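Erythropoietin (Homo sapiens, PDB 1EER) drives the proliferation and differentiation of red blood cells as a hormone that binds and dimerises its receptor, leading to JAK2 activation. Local coordinates at residues L12-Y15 with L16-K20; G151-K154 with L155-E159. The protein carries 5 engineered substitutions. One frame throughout, in Å; residues are numbered along the deposited sequence.

Contact 1 of 2, residues L12-Y15 with L16-K20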
loop_
_atom_site.group_PDB
_atom_site.type_symbol
_atom_site.label_atom_id
_atom_site.label_comp_id
_atom_site.label_asym_id
_atom_site.label_seq_id
_atom_site.Cartn_x
_atom_site.Cartn_y
_atom_site.Cartn_z
ATOM N N LEU A 12 1.856 4.589 -5.750
ATOM C CA LEU A 12 1.127 5.349 -4.747
ATOM C C LEU A 12 0.884 4.509 -3.500
ATOM O O LEU A 12 0.947 5.008 -2.377
ATOM C CB LEU A 12 -0.202 5.831 -5.322
ATOM C CG LEU A 12 -1.202 6.404 -4.315
ATOM C CD1 LEU A 12 -0.524 7.428 -3.406
ATOM C CD2 LEU A 12 -2.350 7.032 -5.076
ATOM N N GLU A 13 0.622 3.222 -3.708
ATOM C CA GLU A 13 0.351 2.303 -2.613
ATOM C C GLU A 13 1.456 2.215 -1.573
ATOM O O GLU A 13 1.179 1.968 -0.398
ATOM C CB GLU A 13 0.074 0.902 -3.155
ATOM C CG GLU A 13 -0.206 -0.118 -2.068
ATOM C CD GLU A 13 -1.100 -1.256 -2.542
ATOM O OE1 GLU A 13 -2.294 -1.010 -2.843
ATOM O OE2 GLU A 13 -0.603 -2.400 -2.608
ATOM N N ARG A 14 2.706 2.397 -1.999
ATOM C CA ARG A 14 3.826 2.331 -1.070
ATOM C C ARG A 14 3.587 3.274 0.100
ATOM O O ARG A 14 3.790 2.920 1.262
ATOM C CB ARG A 14 5.131 2.709 -1.770
ATOM C CG ARG A 14 6.352 2.541 -0.878
ATOM C CD ARG A 14 7.506 3.428 -1.319
ATOM N NE ARG A 14 8.407 3.712 -0.208
ATOM C CZ ARG A 14 9.434 4.551 -0.272
ATOM N NH1 ARG A 14 9.695 5.192 -1.401
ATOM N NH2 ARG A 14 10.191 4.759 0.799
ATOM N N TYR A 15 3.143 4.481 -0.216
ATOM C CA TYR A 15 2.899 5.483 0.810
ATOM C C TYR A 15 1.662 5.179 1.657
ATOM O O TYR A 15 1.669 5.376 2.870
ATOM C CB TYR A 15 2.799 6.859 0.146
ATOM C CG TYR A 15 4.030 7.171 -0.682
ATOM C CD1 TYR A 15 5.243 7.494 -0.066
ATOM C CD2 TYR A 15 3.995 7.105 -2.074
ATOM C CE1 TYR A 15 6.392 7.742 -0.817
ATOM C CE2 TYR A 15 5.135 7.352 -2.837
ATOM C CZ TYR A 15 6.330 7.669 -2.201
ATOM O OH TYR A 15 7.459 7.916 -2.947
ATOM N N LEU A 16 0.608 4.687 1.018
ATOM C CA LEU A 16 -0.611 4.356 1.741
ATOM C C LEU A 16 -0.332 3.292 2.795
ATOM O O LEU A 16 -0.861 3.363 3.904
ATOM C CB LEU A 16 -1.691 3.864 0.774
ATOM C CG LEU A 16 -2.551 4.949 0.114
ATOM C CD1 LEU A 16 -1.679 6.109 -0.412
ATOM C CD2 LEU A 16 -3.348 4.319 -1.009
ATOM N N LEU A 17 0.501 2.310 2.461
ATOM C CA LEU A 17 0.821 1.256 3.419
ATOM C C LEU A 17 1.727 1.790 4.526
ATOM O O LEU A 17 1.664 1.334 5.663
ATOM C CB LEU A 17 1.481 0.070 2.715
ATOM C CG LEU A 17 0.591 -0.638 1.691
ATOM C CD1 LEU A 17 1.405 -1.694 0.960
ATOM C CD2 LEU A 17 -0.611 -1.257 2.389
ATOM N N GLU A 18 2.570 2.760 4.193
ATOM C CA GLU A 18 3.443 3.360 5.188
ATOM C C GLU A 18 2.556 4.069 6.204
ATOM O O GLU A 18 2.734 3.912 7.413
ATOM C CB GLU A 18 4.360 4.389 4.529
ATOM C CG GLU A 18 5.837 4.076 4.632
ATOM C CD GLU A 18 6.649 4.756 3.545
ATOM O OE1 GLU A 18 6.379 5.939 3.248
ATOM O OE2 GLU A 18 7.552 4.100 2.984
ATOM N N ALA A 19 1.601 4.848 5.698
ATOM C CA ALA A 19 0.682 5.603 6.544
ATOM C C ALA A 19 -0.156 4.685 7.435
ATOM O O ALA A 19 -0.441 5.020 8.590
ATOM C CB ALA A 19 -0.221 6.482 5.685
ATOM N N LYS A 20 -0.544 3.526 6.900
ATOM C CA LYS A 20 -1.334 2.550 7.649
ATOM C C LYS A 20 -0.518 2.075 8.846
ATOM O O LYS A 20 -1.027 1.987 9.964
ATOM C CB LYS A 20 -1.682 1.359 6.750
ATOM C CG LYS A 20 -2.534 0.278 7.393
ATOM C CD LYS A 20 -3.159 -0.594 6.310
ATOM C CE LYS A 20 -3.463 -1.985 6.813
ATOM N NZ LYS A 20 -4.624 -1.999 7.743
HETATM O O HOH W 1 7.917 1.763 1.952
#
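Leu12 and Leu16, one turn apart on helix 9-25, form the tight side of this contact: Leu12 CD1 meets Leu16 CD1 at 3.5 Å, closer than methyl groups usually pack. Leu16 CD1 also lies 3.5 Å from Leu12 O, so it rests against the carbonyl oxygen and the CD1 methyl of the preceding turn together. Leu12 is placed for this by its CG, anti to the backbone N (chi1 168°). Backbone bonding here is uneven: Leu16 N to Leu12 O is weak and long, whereas Ala19 N reaches Tyr15 O at 2.9 Å with an N-H...O angle of 166°.

The polar side is looser. Arg14 extends from CG to NE and forms a salt bridge with Glu18, NE to OE2 3.3 Å. As a hydrogen bond this is weak, being long and distinctly bent at the N-H; the guanidinium and carboxylate planes stand 88° apart. A water in the guanidinium plane bridges the pair more closely, accepting from Arg14 NE at 3.0 Å and donating to Glu18 OE2 at 2.6 Å. Between these sides, Glu13 CG rests on Leu17 CD1 at 3.8 Å, while the Glu13 carboxylate pairs with Arg10.

Arg14 and Tyr15 pack on one neighbouring protein chain, and Glu13, Leu16, Leu17 and Lys20 on another, so this helix of the four-helix cytokine bundle contacts both partners. Inward, Leu12 and Tyr15 touch helix 91-111, and Leu12, Leu16 and Ala19 pack against helix 138-161.

Contact 2 of 2, residues G151-K154 with L155-E159; sequences GKLK and LYTGE
Thr157 holds OG1 anti to its own carbonyl carbon (chi1 -69°), which turns the hydroxyl back along helix 138-161 to Leu153 O. Leu153 takes the other common course, its CG opposite the backbone N (chi1 -167°), and runs beside the threonine in the same direction, with CD2 3.9 Å from Thr157 OG1. Leu153 O accepts two hydrogen bonds from the one residue. Thr157 N makes a nearly straight bond of 2.9 Å, with an N-H...O angle of 172°, and Thr157 OG1 donates at 3.2 Å from above the carbonyl plane.

The backbone bonds on either side of this pair are short. Leu155 N binds Gly151 O at 2.8 Å, and Tyr156 N binds Lys152 O at 2.7 Å. Leu155 folds over the first of these carbonyls, its CG 3.3 Å from Gly151 O, while Tyr156 CB lies 3.2 Å from Lys152 O. Gly158 N continues the series on Lys154 O at 2.8 Å.

The side chains then leave for different neighbours. Lys152 pairs with Glu62, Tyr156 packs on Gln59 and Val63 of helix 56-82, and Leu155 reaches Phe48 and Trp51 of helix 48-51 and an aromatic side chain of another protein chain. Thr157 is a buried threonine whose hydroxyl donates to Leu153 O of its own helix: a polar group is accommodated among apolar neighbours, and the intrahelical bond holds OG1 in place while CG2 remains available for packing between helices.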
loop_
_atom_site.group_PDB
_atom_site.type_symbol
_atom_site.label_atom_id
_atom_site.label_comp_id
_atom_site.label_asym_id
_atom_site.label_seq_id
_atom_site.Cartn_x
_atom_site.Cartn_y
_atom_site.Cartn_z
ATOM N N GLY A 151 -7.807 8.029 1.267
ATOM C CA GLY A 151 -9.130 8.539 0.962
ATOM C C GLY A 151 -9.256 9.407 -0.276
ATOM O O GLY A 151 -9.122 8.926 -1.398
ATOM N N LYS A 152 -9.514 10.696 -0.076
ATOM C CA LYS A 152 -9.683 11.600 -1.199
ATOM C C LYS A 152 -8.460 11.672 -2.108
ATOM O O LYS A 152 -8.599 11.898 -3.309
ATOM C CB LYS A 152 -10.079 12.996 -0.708
ATOM C CG LYS A 152 -9.003 13.741 0.037
ATOM C CD LYS A 152 -9.505 15.108 0.445
ATOM C CE LYS A 152 -10.350 15.022 1.708
ATOM N NZ LYS A 152 -11.457 16.016 1.713
ATOM N N LEU A 153 -7.266 11.485 -1.554
ATOM C CA LEU A 153 -6.076 11.513 -2.402
ATOM C C LEU A 153 -6.174 10.355 -3.391
ATOM O O LEU A 153 -6.090 10.547 -4.608
ATOM C CB LEU A 153 -4.799 11.373 -1.572
ATOM C CG LEU A 153 -3.541 11.707 -2.382
ATOM C CD1 LEU A 153 -2.530 12.386 -1.487
ATOM C CD2 LEU A 153 -2.960 10.444 -2.985
ATOM N N LYS A 154 -6.371 9.153 -2.862
ATOM C CA LYS A 154 -6.497 7.976 -3.710
ATOM C C LYS A 154 -7.650 8.169 -4.680
ATOM O O LYS A 154 -7.508 7.902 -5.875
ATOM C CB LYS A 154 -6.726 6.716 -2.863
ATOM C CG LYS A 154 -6.866 5.436 -3.673
ATOM C CD LYS A 154 -5.776 5.299 -4.746
ATOM C CE LYS A 154 -5.406 3.832 -5.000
ATOM N NZ LYS A 154 -4.908 3.575 -6.382
ATOM N N LEU A 155 -8.786 8.646 -4.168
ATOM C CA LEU A 155 -9.966 8.872 -4.999
ATOM C C LEU A 155 -9.682 9.839 -6.140
ATOM O O LEU A 155 -10.018 9.568 -7.295
ATOM C CB LEU A 155 -11.128 9.405 -4.156
ATOM C CG LEU A 155 -11.846 8.381 -3.264
ATOM C CD1 LEU A 155 -12.956 9.082 -2.489
ATOM C CD2 LEU A 155 -12.409 7.236 -4.102
ATOM N N TYR A 156 -9.073 10.973 -5.816
ATOM C CA TYR A 156 -8.748 11.955 -6.835
ATOM C C TYR A 156 -7.792 11.337 -7.874
ATOM O O TYR A 156 -8.028 11.420 -9.085
ATOM C CB TYR A 156 -8.099 13.185 -6.195
ATOM C CG TYR A 156 -7.405 14.054 -7.210
ATOM C CD1 TYR A 156 -8.141 14.740 -8.174
ATOM C CD2 TYR A 156 -6.014 14.129 -7.265
ATOM C CE1 TYR A 156 -7.518 15.470 -9.172
ATOM C CE2 TYR A 156 -5.383 14.860 -8.265
ATOM C CZ TYR A 156 -6.145 15.524 -9.215
ATOM O OH TYR A 156 -5.552 16.235 -10.229
ATOM N N THR A 157 -6.719 10.712 -7.392
ATOM C CA THR A 157 -5.730 10.097 -8.274
ATOM C C THR A 157 -6.332 9.039 -9.204
ATOM O O THR A 157 -5.951 8.943 -10.367
ATOM C CB THR A 157 -4.600 9.444 -7.466
ATOM O OG1 THR A 157 -3.811 10.459 -6.829
ATOM C CG2 THR A 157 -3.713 8.634 -8.377
ATOM N N GLY A 158 -7.268 8.247 -8.688
ATOM C CA GLY A 158 -7.898 7.220 -9.496
ATOM C C GLY A 158 -8.634 7.785 -10.694
ATOM O O GLY A 158 -8.481 7.301 -11.814
ATOM N N GLU A 159 -9.434 8.820 -10.470
ATOM C CA GLU A 159 -10.189 9.422 -11.557
ATOM C C GLU A 159 -9.323 10.189 -12.547
ATOM O O GLU A 159 -9.509 10.080 -13.759
ATOM C CB GLU A 159 -11.255 10.361 -10.999
ATOM C CG GLU A 159 -11.964 11.187 -12.061
ATOM C CD GLU A 159 -13.477 11.044 -12.008
ATOM O OE1 GLU A 159 -14.038 10.992 -10.890
ATOM O OE2 GLU A 159 -14.104 10.988 -13.089
#

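Contacts 1 and 2 lie on two helices of the same bundle, 9-25 and 138-161, with their centres about 13 Å apart, and they meet through Leu12. Its CD1 is 3.9 Å from Leu153 CD2, and its CD2 is 3.9 Å both from Lys154 CD and from Thr157 CG2. The leucine thus spans a full turn of the partner helix, touching the lysine's aliphatic chain as well as the methyl of the threonine. Each contact also faces outward to protein partners: contact 1 packs on two other chains, contact 2 on one, through Lys154 and Leu155, consistent with a hormone that brings two receptor molecules together.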